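Side-chain contacts in lysine-sensitive aspartokinase 3 (Escherichia coli, PDB 2J0W), which phosphorylates L-aspartate with ATP to give 4-phospho-L-aspartate and ADP, the opening step of lysine biosynthesis, and is inhibited allosterically by lysine: residues L38-A42 and G43-L47; A73-E76 and R77-Y80; K257-P261 and A262-P266; V389-G393 and N394-K398. All blocks are in the same frame, centred on the assembly; numbering follows the deposited sequence.

In the fold
Contacts 1, 2 and 3 belong to the amino acid kinase part of the chain, contact 4 to the C-terminal ACT part. Contacts 1 and 3 sit at the active site: residues 38-47 meet the bound aspartate and residues 257-266 meet ADP, their centres about 19 Å apart. Contact 2 lies further out, its centre about 18 Å from that of contact 1, and the two touch where Ser41 OG comes 4.3 Å from Ile74 CD1. Contact 4 is about 19 Å, centre to centre, from contact 3 but about 50 Å from contact 2, on the opposite side of the chain's centre.

Contact 1 of 4, residues L38-A42 and G43-L47; sequences LSASA and GITNL. With ASP (aspartic acid), chain B.
Ile44 leans back over Ala40 and Ser41 where the chain turns from strand 33-38 into helix 44-51, and this is the dense half of the contact. Its CG2 lies 3.9 Å from Ala40 CB, while CG1, on the other branch, runs past the carbonyl of Ser41 to within 4.1 Å of Ser41 CB. The buried hydroxyl of Ser41 is satisfied by a hydrogen bond between its OG and Val14 O. Beneath these carbons a type II turn from Ser41 to Ile44 is closed by Ile44 N, which donates to Ser41 O at 3.0 Å with an N-H...O angle of 154°. Gly43 fills the third position of the turn and the N-cap of the helix. Its phi of 84° would jam a side chain against Ala42 O, which explains the glycine. A small alanine suits position 40, which lies close to both Ile44 and the substrate-binding Glu119. Thr45, one residue on, serves the ligand: its OG1 accepts from the amino N of the bound aspartate at 3.0 Å. With OG1 beside the backbone N (chi1 -65°), the hydroxyl is turned to the substrate, and the CG2 methyl still lies 3.4 Å from the aspartate's O atom. The looser side is formed by Ala42 and Gly43, both partly open to solvent. In the fold, Leu38 packs on helix 108-131, Ile44 and Leu47 face helix 57-75, and the backbone of Leu38 and Ser39 bonds to Thr181 and Phe9 of the flanking strands.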
loop_
_atom_site.group_PDB
_atom_site.type_symbol
_atom_site.label_atom_id
_atom_site.label_comp_id
_atom_site.label_asym_id
_atom_site.label_seq_id
_atom_site.Cartn_x
_atom_site.Cartn_y
_atom_site.Cartn_z
ATOM N N LEU A 38 11.035 36.142 9.445
ATOM C CA LEU A 38 12.337 35.694 9.926
ATOM C C LEU A 38 12.250 34.513 10.858
ATOM O O LEU A 38 11.295 34.385 11.618
ATOM C CB LEU A 38 13.043 36.811 10.687
ATOM C CG LEU A 38 13.379 38.137 10.014
ATOM C CD1 LEU A 38 14.028 39.039 11.057
ATOM C CD2 LEU A 38 14.309 37.915 8.829
ATOM N N SER A 39 13.254 33.651 10.776
ATOM C CA SER A 39 13.369 32.501 11.655
ATOM C C SER A 39 14.332 33.087 12.673
ATOM O O SER A 39 14.788 34.214 12.511
ATOM C CB SER A 39 14.067 31.320 10.965
ATOM O OG SER A 39 13.303 30.738 9.925
ATOM N N ALA A 40 14.657 32.335 13.713
ATOM C CA ALA A 40 15.590 32.831 14.706
ATOM C C ALA A 40 16.975 32.611 14.120
ATOM O O ALA A 40 17.149 31.818 13.193
ATOM C CB ALA A 40 15.424 32.058 16.007
ATOM N N SER A 41 17.966 33.302 14.661
ATOM C CA SER A 41 19.329 33.152 14.169
ATOM C C SER A 41 19.849 31.723 14.320
ATOM O O SER A 41 19.474 31.008 15.246
ATOM C CB SER A 41 20.245 34.129 14.897
ATOM O OG SER A 41 19.776 35.454 14.716
ATOM N N ALA A 42 20.708 31.315 13.392
ATOM C CA ALA A 42 21.284 29.976 13.394
ATOM C C ALA A 42 21.657 29.545 14.802
ATOM O O ALA A 42 22.226 30.335 15.554
ATOM C CB ALA A 42 22.511 29.947 12.509
ATOM N N GLY A 43 21.317 28.305 15.158
ATOM C CA GLY A 43 21.641 27.772 16.475
ATOM C C GLY A 43 20.691 28.089 17.625
ATOM O O GLY A 43 20.571 27.301 18.565
ATOM N N ILE A 44 20.017 29.233 17.568
ATOM C CA ILE A 44 19.107 29.616 18.637
ATOM C C ILE A 44 18.049 28.562 18.952
ATOM O O ILE A 44 17.943 28.105 20.089
ATOM C CB ILE A 44 18.407 30.973 18.330
ATOM C CG1 ILE A 44 19.426 32.105 18.425
ATOM C CG2 ILE A 44 17.302 31.253 19.342
ATOM C CD1 ILE A 44 20.097 32.205 19.805
ATOM N N THR A 45 17.276 28.158 17.952
ATOM C CA THR A 45 16.223 27.181 18.191
ATOM C C THR A 45 16.718 25.889 18.827
ATOM O O THR A 45 16.067 25.375 19.739
ATOM C CB THR A 45 15.432 26.879 16.895
ATOM O OG1 THR A 45 14.746 28.070 16.483
ATOM C CG2 THR A 45 14.391 25.777 17.132
ATOM N N ASN A 46 17.854 25.361 18.367
ATOM C CA ASN A 46 18.383 24.126 18.961
ATOM C C ASN A 46 18.770 24.384 20.425
ATOM O O ASN A 46 18.521 23.559 21.305
ATOM C CB ASN A 46 19.623 23.604 18.221
ATOM C CG ASN A 46 19.344 23.223 16.770
ATOM O OD1 ASN A 46 18.256 22.759 16.415
ATOM N ND2 ASN A 46 20.352 23.401 15.927
ATOM N N LEU A 47 19.387 25.526 20.689
ATOM C CA LEU A 47 19.768 25.823 22.061
ATOM C C LEU A 47 18.497 25.859 22.906
ATOM O O LEU A 47 18.393 25.165 23.929
ATOM C CB LEU A 47 20.518 27.159 22.129
ATOM C CG LEU A 47 21.970 27.028 21.640
ATOM C CD1 LEU A 47 22.644 28.398 21.513
ATOM C CD2 LEU A 47 22.731 26.136 22.621
HETATM N N ASP B . 13.229 28.461 13.906
HETATM C CA ASP B . 12.589 27.173 13.650
HETATM C C ASP B . 13.720 26.125 13.563
HETATM O O ASP B . 14.882 26.478 13.883
HETATM C CB ASP B . 11.724 27.268 12.355
HETATM C CG ASP B . 12.477 27.454 11.019
HETATM O OD1 ASP B . 13.746 27.510 11.044
HETATM O OD2 ASP B . 11.801 27.550 9.931
HETATM O OXT ASP B . 13.434 24.954 13.133
#

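Contact 2 of 4, residues A73-E76 and R77-Y80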
loop_
_atom_site.group_PDB
_atom_site.type_symbol
_atom_site.label_atom_id
_atom_site.label_comp_id
_atom_site.label_asym_id
_atom_site.label_seq_id
_atom_site.Cartn_x
_atom_site.Cartn_y
_atom_site.Cartn_z
ATOM N N ALA A 73 26.257 39.732 19.763
ATOM C CA ALA A 73 27.172 39.883 18.641
ATOM C C ALA A 73 26.548 40.900 17.695
ATOM O O ALA A 73 27.243 41.723 17.092
ATOM C CB ALA A 73 27.353 38.558 17.928
ATOM N N ILE A 74 25.223 40.829 17.579
ATOM C CA ILE A 74 24.445 41.713 16.718
ATOM C C ILE A 74 24.179 43.054 17.383
ATOM O O ILE A 74 24.322 44.107 16.766
ATOM C CB ILE A 74 23.088 41.093 16.410
ATOM C CG1 ILE A 74 23.271 39.801 15.619
ATOM C CG2 ILE A 74 22.219 42.105 15.689
ATOM C CD1 ILE A 74 22.058 38.920 15.663
ATOM N N LEU A 75 23.761 42.985 18.641
ATOM C CA LEU A 75 23.434 44.141 19.457
ATOM C C LEU A 75 24.573 45.164 19.528
ATOM O O LEU A 75 24.373 46.349 19.271
ATOM C CB LEU A 75 23.090 43.654 20.867
ATOM C CG LEU A 75 22.373 44.617 21.804
ATOM C CD1 LEU A 75 20.983 44.928 21.252
ATOM C CD2 LEU A 75 22.275 43.989 23.187
ATOM N N GLU A 76 25.762 44.676 19.873
ATOM C CA GLU A 76 26.962 45.500 20.001
ATOM C C GLU A 76 27.435 46.147 18.697
ATOM O O GLU A 76 28.477 46.799 18.686
ATOM C CB GLU A 76 28.116 44.670 20.563
ATOM C CG GLU A 76 27.889 44.133 21.964
ATOM C CD GLU A 76 28.956 43.135 22.398
ATOM O OE1 GLU A 76 28.896 42.702 23.568
ATOM O OE2 GLU A 76 29.842 42.780 21.584
ATOM N N ARG A 77 26.685 45.972 17.608
ATOM C CA ARG A 77 27.076 46.560 16.323
ATOM C C ARG A 77 26.092 47.634 15.875
ATOM O O ARG A 77 26.316 48.338 14.888
ATOM C CB ARG A 77 27.167 45.473 15.252
ATOM C CG ARG A 77 28.133 44.357 15.562
ATOM C CD ARG A 77 29.452 44.554 14.850
ATOM N NE ARG A 77 29.259 44.624 13.406
ATOM C CZ ARG A 77 30.234 44.546 12.506
ATOM N NH1 ARG A 77 31.496 44.390 12.892
ATOM N NH2 ARG A 77 29.947 44.618 11.212
ATOM N N LEU A 78 24.984 47.731 16.595
ATOM C CA LEU A 78 23.958 48.713 16.285
ATOM C C LEU A 78 24.443 50.115 16.634
ATOM O O LEU A 78 25.440 50.278 17.345
ATOM C CB LEU A 78 22.707 48.421 17.099
ATOM C CG LEU A 78 22.038 47.078 16.878
ATOM C CD1 LEU A 78 21.468 46.604 18.199
ATOM C CD2 LEU A 78 20.964 47.206 15.801
ATOM N N ARG A 79 23.720 51.120 16.150
ATOM C CA ARG A 79 24.063 52.504 16.429
ATOM C C ARG A 79 23.531 52.869 17.819
ATOM O O ARG A 79 24.276 53.372 18.656
ATOM C CB ARG A 79 23.459 53.420 15.358
ATOM C CG ARG A 79 24.079 54.821 15.275
ATOM C CD ARG A 79 23.907 55.402 13.870
ATOM N NE ARG A 79 24.541 54.541 12.868
ATOM C CZ ARG A 79 24.312 54.607 11.559
ATOM N NH1 ARG A 79 23.460 55.500 11.076
ATOM N NH2 ARG A 79 24.927 53.767 10.731
ATOM N N TYR A 80 22.252 52.599 18.068
ATOM C CA TYR A 80 21.650 52.904 19.366
ATOM C C TYR A 80 21.169 51.609 20.029
ATOM O O TYR A 80 19.973 51.319 20.096
ATOM C CB TYR A 80 20.467 53.875 19.206
ATOM C CG TYR A 80 20.761 55.135 18.405
ATOM C CD1 TYR A 80 20.628 55.152 17.012
ATOM C CD2 TYR A 80 21.162 56.313 19.041
ATOM C CE1 TYR A 80 20.884 56.312 16.271
ATOM C CE2 TYR A 80 21.423 57.476 18.307
ATOM C CZ TYR A 80 21.281 57.466 16.927
ATOM O OH TYR A 80 21.539 58.609 16.207
#
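Arg77 and Leu78 fold back on Ile74 and Leu75 at the C-terminal end of helix 57-75, where a type I turn from Leu75 to Leu78 ends the helical run. Two backbone carbonyls of the last turn are satisfied by donors three residues on. Arg77 N gives its hydrogen to Ile74 O at 3.1 Å, with an N-H...O angle of 151°; Leu78 N does the same for Leu75 O at 3.1 Å, more nearly straight at 163°. Both donors stand well above the plane of the carbonyl they reach, so neither lies on a lone pair, a geometry consistent with the tight three-residue spacing of the turn. Ala73 O is approached by carbon: Arg77 CG, set beside the backbone N, passes 3.2 Å from it. Beyond that point the arginine chain bends and carries its guanidinium away from the helix end, where NH2 makes a long, weak ion pair with Asp18. An arginine suits this exposed edge because its aliphatic part can lie on the backbone while its charge stays outside. Further along, Arg79 N is held by Glu132 OE2. Leucines suit the inner side, which helix 82-102 covers through Ile84: Leu75 CG lies anti to its backbone N (chi1 -164°), and its CD1 meets Leu78 CD1 at 3.5 Å, the two chains crossing at a slant.

Contact 3 of 4, residues K257-P261 and A262-P266. With ADP (adenosine-5'-diphosphate), chain D.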
loop_
_atom_site.group_PDB
_atom_site.type_symbol
_atom_site.label_atom_id
_atom_site.label_comp_id
_atom_site.label_asym_id
_atom_site.label_seq_id
_atom_site.Cartn_x
_atom_site.Cartn_y
_atom_site.Cartn_z
ATOM N N LYS A 257 14.400 19.050 2.526
ATOM C CA LYS A 257 14.440 19.975 3.660
ATOM C C LYS A 257 14.303 21.466 3.300
ATOM O O LYS A 257 13.668 22.222 4.039
ATOM C CB LYS A 257 15.741 19.726 4.448
ATOM C CG LYS A 257 15.912 20.514 5.739
ATOM C CD LYS A 257 17.224 20.099 6.408
ATOM C CE LYS A 257 17.324 20.562 7.865
ATOM N NZ LYS A 257 17.433 22.035 8.007
ATOM N N VAL A 258 14.890 21.894 2.177
ATOM C CA VAL A 258 14.796 23.301 1.799
ATOM C C VAL A 258 13.385 23.827 1.917
ATOM O O VAL A 258 13.182 25.022 2.087
ATOM C CB VAL A 258 15.317 23.594 0.374
ATOM C CG1 VAL A 258 16.788 23.835 0.433
ATOM C CG2 VAL A 258 14.996 22.460 -0.573
ATOM N N LEU A 259 12.397 22.953 1.817
ATOM C CA LEU A 259 11.036 23.426 2.002
ATOM C C LEU A 259 10.307 22.579 3.011
ATOM O O LEU A 259 10.429 21.353 3.029
ATOM C CB LEU A 259 10.245 23.429 0.699
ATOM C CG LEU A 259 10.704 24.403 -0.376
ATOM C CD1 LEU A 259 9.628 24.489 -1.441
ATOM C CD2 LEU A 259 10.947 25.759 0.220
ATOM N N HIS A 260 9.567 23.248 3.875
ATOM C CA HIS A 260 8.792 22.538 4.859
ATOM C C HIS A 260 7.717 21.827 4.032
ATOM O O HIS A 260 7.137 22.408 3.117
ATOM C CB HIS A 260 8.147 23.522 5.836
ATOM C CG HIS A 260 7.341 22.860 6.903
ATOM N ND1 HIS A 260 7.901 22.370 8.064
ATOM C CD2 HIS A 260 6.027 22.541 6.955
ATOM C CE1 HIS A 260 6.966 21.776 8.783
ATOM N NE2 HIS A 260 5.820 21.864 8.131
ATOM N N PRO A 261 7.463 20.549 4.328
ATOM C CA PRO A 261 6.465 19.748 3.623
ATOM C C PRO A 261 5.090 20.393 3.456
ATOM O O PRO A 261 4.311 19.963 2.611
ATOM C CB PRO A 261 6.408 18.478 4.460
ATOM C CG PRO A 261 7.813 18.303 4.854
ATOM C CD PRO A 261 8.249 19.706 5.246
ATOM N N ALA A 262 4.793 21.419 4.247
ATOM C CA ALA A 262 3.488 22.080 4.176
ATOM C C ALA A 262 3.521 23.473 3.549
ATOM O O ALA A 262 2.489 24.156 3.493
ATOM C CB ALA A 262 2.870 22.176 5.580
ATOM N N THR A 263 4.693 23.903 3.087
ATOM C CA THR A 263 4.824 25.227 2.482
ATOM C C THR A 263 3.899 25.423 1.286
ATOM O O THR A 263 3.109 26.365 1.245
ATOM C CB THR A 263 6.251 25.485 1.985
ATOM O OG1 THR A 263 7.201 25.039 2.967
ATOM C CG2 THR A 263 6.437 26.973 1.718
ATOM N N LEU A 264 4.001 24.512 0.323
ATOM C CA LEU A 264 3.229 24.573 -0.917
ATOM C C LEU A 264 1.707 24.397 -0.834
ATOM O O LEU A 264 1.000 24.708 -1.801
ATOM C CB LEU A 264 3.828 23.582 -1.928
ATOM C CG LEU A 264 5.338 23.811 -2.183
ATOM C CD1 LEU A 264 5.946 22.706 -3.056
ATOM C CD2 LEU A 264 5.527 25.178 -2.824
ATOM N N LEU A 265 1.185 23.916 0.293
ATOM C CA LEU A 265 -0.262 23.770 0.394
ATOM C C LEU A 265 -0.929 25.106 0.098
ATOM O O LEU A 265 -1.846 25.182 -0.711
ATOM C CB LEU A 265 -0.683 23.294 1.781
ATOM C CG LEU A 265 -0.483 21.815 2.104
ATOM C CD1 LEU A 265 -0.990 21.545 3.536
ATOM C CD2 LEU A 265 -1.223 20.953 1.067
ATOM N N PRO A 266 -0.495 26.179 0.772
ATOM C CA PRO A 266 -1.141 27.457 0.468
ATOM C C PRO A 266 -0.782 27.878 -0.954
ATOM O O PRO A 266 -1.598 28.468 -1.660
ATOM C CB PRO A 266 -0.559 28.405 1.523
ATOM C CG PRO A 266 -0.288 27.491 2.680
ATOM C CD PRO A 266 0.317 26.284 2.000
HETATM P PB ADP D . 16.637 27.625 6.130
HETATM O O1B ADP D . 16.968 28.637 5.101
HETATM O O2B ADP D . 16.926 28.114 7.528
HETATM O O3B ADP D . 15.151 27.149 6.012
HETATM P PA ADP D . 17.467 24.839 6.029
HETATM O O1A ADP D . 18.707 24.251 6.592
HETATM O O2A ADP D . 16.205 24.564 6.781
HETATM O O3A ADP D . 17.622 26.398 5.869
HETATM O "O5'" ADP D . 17.459 24.217 4.540
HETATM C "C5'" ADP D . 18.364 24.494 3.425
HETATM C "C4'" ADP D . 19.105 23.201 3.132
HETATM O "O4'" ADP D . 18.310 22.032 2.778
HETATM C "C3'" ADP D . 20.165 23.203 2.062
HETATM O "O3'" ADP D . 21.223 24.002 2.637
HETATM C "C2'" ADP D . 20.443 21.720 1.936
HETATM O "O2'" ADP D . 21.341 21.273 2.938
HETATM C "C1'" ADP D . 19.113 21.078 2.106
HETATM N N9 ADP D . 18.494 20.463 0.837
HETATM C C8 ADP D . 18.009 19.203 0.846
HETATM N N7 ADP D . 17.507 18.785 -0.297
HETATM C C5 ADP D . 17.665 19.843 -1.105
HETATM C C6 ADP D . 17.318 20.008 -2.498
HETATM N N6 ADP D . 16.745 19.106 -3.217
HETATM N N1 ADP D . 17.642 21.268 -3.036
HETATM C C2 ADP D . 18.263 22.283 -2.288
HETATM N N3 ADP D . 18.593 22.122 -0.974
HETATM C C4 ADP D . 18.285 20.916 -0.437
#
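Thr263 holds the carbonyl of His260 with two hydrogen bonds: the backbone bond closes a type I turn running from His260 to Thr263, and the hydroxyl bond reinforces it. OG1 donates to His260 O at 2.6 Å, in the carbonyl plane and on a lone pair; the backbone N donates to the same oxygen at 2.9 Å, almost straight at 171° but from well above that plane. The two donors thus use different directions round one acceptor. Threonine fits because OG1, beside its own backbone N (chi1 -44°), reaches the oxygen that the N already faces, and proline at 261 suits the second position of the turn, with phi near -49°. From here the chain leads into helix 264-270. Packing about the imidazole comes next. Ala262 CB meets the ring at its edge, in plane, 3.5 Å from His260 CD2, while Pro261 CD covers the rim of one face. His260 ND1 has a weak hydrogen bond to Arg198 O. Apolar contact is slighter: Leu259 CD1 and Leu264 CD2 stand 4.4 Å apart, and both leucines rest on helix 245-253. Charge is concentrated at the other end, where Lys257 NZ, on a chain extended until a final bend, donates to ADP O1A at 2.9 Å and weakly to O2A, both on the alpha-phosphate. Val258 lines the nucleotide pocket beside it, and this lysine-valine pair is part of the ATP site of the amino acid kinase fold.

Contact 4 of 4, residues V389-G393 and N394-K398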
loop_
_atom_site.group_PDB
_atom_site.type_symbol
_atom_site.label_atom_id
_atom_site.label_comp_id
_atom_site.label_asym_id
_atom_site.label_seq_id
_atom_site.Cartn_x
_atom_site.Cartn_y
_atom_site.Cartn_z
ATOM N N VAL A 389 14.017 6.629 0.170
ATOM C CA VAL A 389 14.581 7.252 -1.020
ATOM C C VAL A 389 13.448 7.421 -2.035
ATOM O O VAL A 389 12.758 6.463 -2.387
ATOM C CB VAL A 389 15.729 6.413 -1.643
ATOM C CG1 VAL A 389 16.147 7.014 -2.979
ATOM C CG2 VAL A 389 16.929 6.407 -0.715
ATOM N N ALA A 390 13.258 8.649 -2.494
ATOM C CA ALA A 390 12.203 8.949 -3.442
ATOM C C ALA A 390 12.718 9.522 -4.754
ATOM O O ALA A 390 13.645 10.322 -4.761
ATOM C CB ALA A 390 11.239 9.929 -2.815
ATOM N N LEU A 391 12.116 9.112 -5.865
ATOM C CA LEU A 391 12.480 9.643 -7.172
ATOM C C LEU A 391 11.295 10.439 -7.665
ATOM O O LEU A 391 10.198 9.910 -7.812
ATOM C CB LEU A 391 12.756 8.538 -8.179
ATOM C CG LEU A 391 12.741 9.084 -9.617
ATOM C CD1 LEU A 391 13.915 10.021 -9.825
ATOM C CD2 LEU A 391 12.798 7.945 -10.612
ATOM N N ILE A 392 11.505 11.712 -7.927
ATOM C CA ILE A 392 10.412 12.524 -8.400
ATOM C C ILE A 392 10.600 12.896 -9.850
ATOM O O ILE A 392 11.707 13.230 -10.289
ATOM C CB ILE A 392 10.265 13.780 -7.555
ATOM C CG1 ILE A 392 9.899 13.355 -6.139
ATOM C CG2 ILE A 392 9.214 14.721 -8.158
ATOM C CD1 ILE A 392 9.442 14.476 -5.280
ATOM N N GLY A 393 9.499 12.822 -10.589
ATOM C CA GLY A 393 9.521 13.144 -11.995
ATOM C C GLY A 393 8.106 13.274 -12.500
ATOM O O GLY A 393 7.221 13.758 -11.786
ATOM N N ASN A 394 7.878 12.811 -13.724
ATOM C CA ASN A 394 6.560 12.925 -14.322
ATOM C C ASN A 394 6.194 11.717 -15.176
ATOM O O ASN A 394 7.002 11.233 -15.969
ATOM C CB ASN A 394 6.527 14.211 -15.143
ATOM C CG ASN A 394 7.062 15.402 -14.358
ATOM O OD1 ASN A 394 6.356 15.984 -13.535
ATOM N ND2 ASN A 394 8.327 15.746 -14.586
ATOM N N ASP A 395 4.974 11.224 -14.990
ATOM C CA ASP A 395 4.485 10.071 -15.740
ATOM C C ASP A 395 5.378 8.833 -15.641
ATOM O O ASP A 395 5.559 8.104 -16.620
ATOM C CB ASP A 395 4.301 10.455 -17.208
ATOM C CG ASP A 395 3.375 11.637 -17.380
ATOM O OD1 ASP A 395 3.144 12.045 -18.535
ATOM O OD2 ASP A 395 2.880 12.159 -16.358
ATOM N N LEU A 396 5.927 8.595 -14.453
ATOM C CA LEU A 396 6.786 7.440 -14.230
ATOM C C LEU A 396 5.982 6.144 -14.353
ATOM O O LEU A 396 6.522 5.106 -14.749
ATOM C CB LEU A 396 7.412 7.515 -12.836
ATOM C CG LEU A 396 8.111 8.826 -12.480
ATOM C CD1 LEU A 396 8.635 8.772 -11.056
ATOM C CD2 LEU A 396 9.241 9.062 -13.446
ATOM N N SER A 397 4.691 6.219 -14.019
ATOM C CA SER A 397 3.792 5.063 -14.054
ATOM C C SER A 397 3.445 4.580 -15.453
ATOM O O SER A 397 3.386 3.374 -15.692
ATOM C CB SER A 397 2.502 5.372 -13.282
ATOM O OG SER A 397 1.867 6.539 -13.779
ATOM N N LYS A 398 3.209 5.510 -16.374
ATOM C CA LYS A 398 2.869 5.134 -17.742
ATOM C C LYS A 398 4.046 5.304 -18.698
ATOM O O LYS A 398 3.857 5.557 -19.890
ATOM C CB LYS A 398 1.675 5.954 -18.241
ATOM C CG LYS A 398 0.374 5.652 -17.512
ATOM C CD LYS A 398 -0.829 6.166 -18.290
ATOM C CE LYS A 398 -2.134 5.657 -17.686
ATOM N NZ LYS A 398 -3.318 5.948 -18.553
#
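Asn394 ND2 donates a hydrogen bond to Pro297 O, a bond that probably helps keep the amide of Asn394 against the peptide of Gly393. Its CG lies anti to its own carbonyl carbon and beside the backbone N (chi1 -48°), which brings CG to 3.0 Å from Gly393 C. OD1 comes equally near, 3.0 Å, to Gly393 O; these are two acceptors and make no bond, and Gly393 O takes its hydrogen from His425 ND1 instead. Asparagine suits the place by offering an N-H to Pro297 without adding charge. The apolar half of the contact belongs to Leu396, which points back toward the strand. Its CD1 passes 3.8 Å from Leu391 O and 4.3 Å from Leu391 CD2, loose van der Waals packing that is completed by Phe299, on which both leucines rest. Glycine at 393 is explained by its backbone: with phi -167° and psi -142°, a CB would strike Asn394 N and sit tightly against Leu396 CD2. Asp395 adopts a left-handed conformation that turns the chain so that Leu396 returns, while its own CB points away from the strand segment and the residue is exposed. Further on, Ser397 packs on Arg416 of the second subunit. Strand 386-393 pairs antiparallel with strands 299-313 and 426-432, and the loop carries the chain from it toward helix 402-407, the strand-loop-helix start expected of an ACT domain, here within the region required for homodimerization.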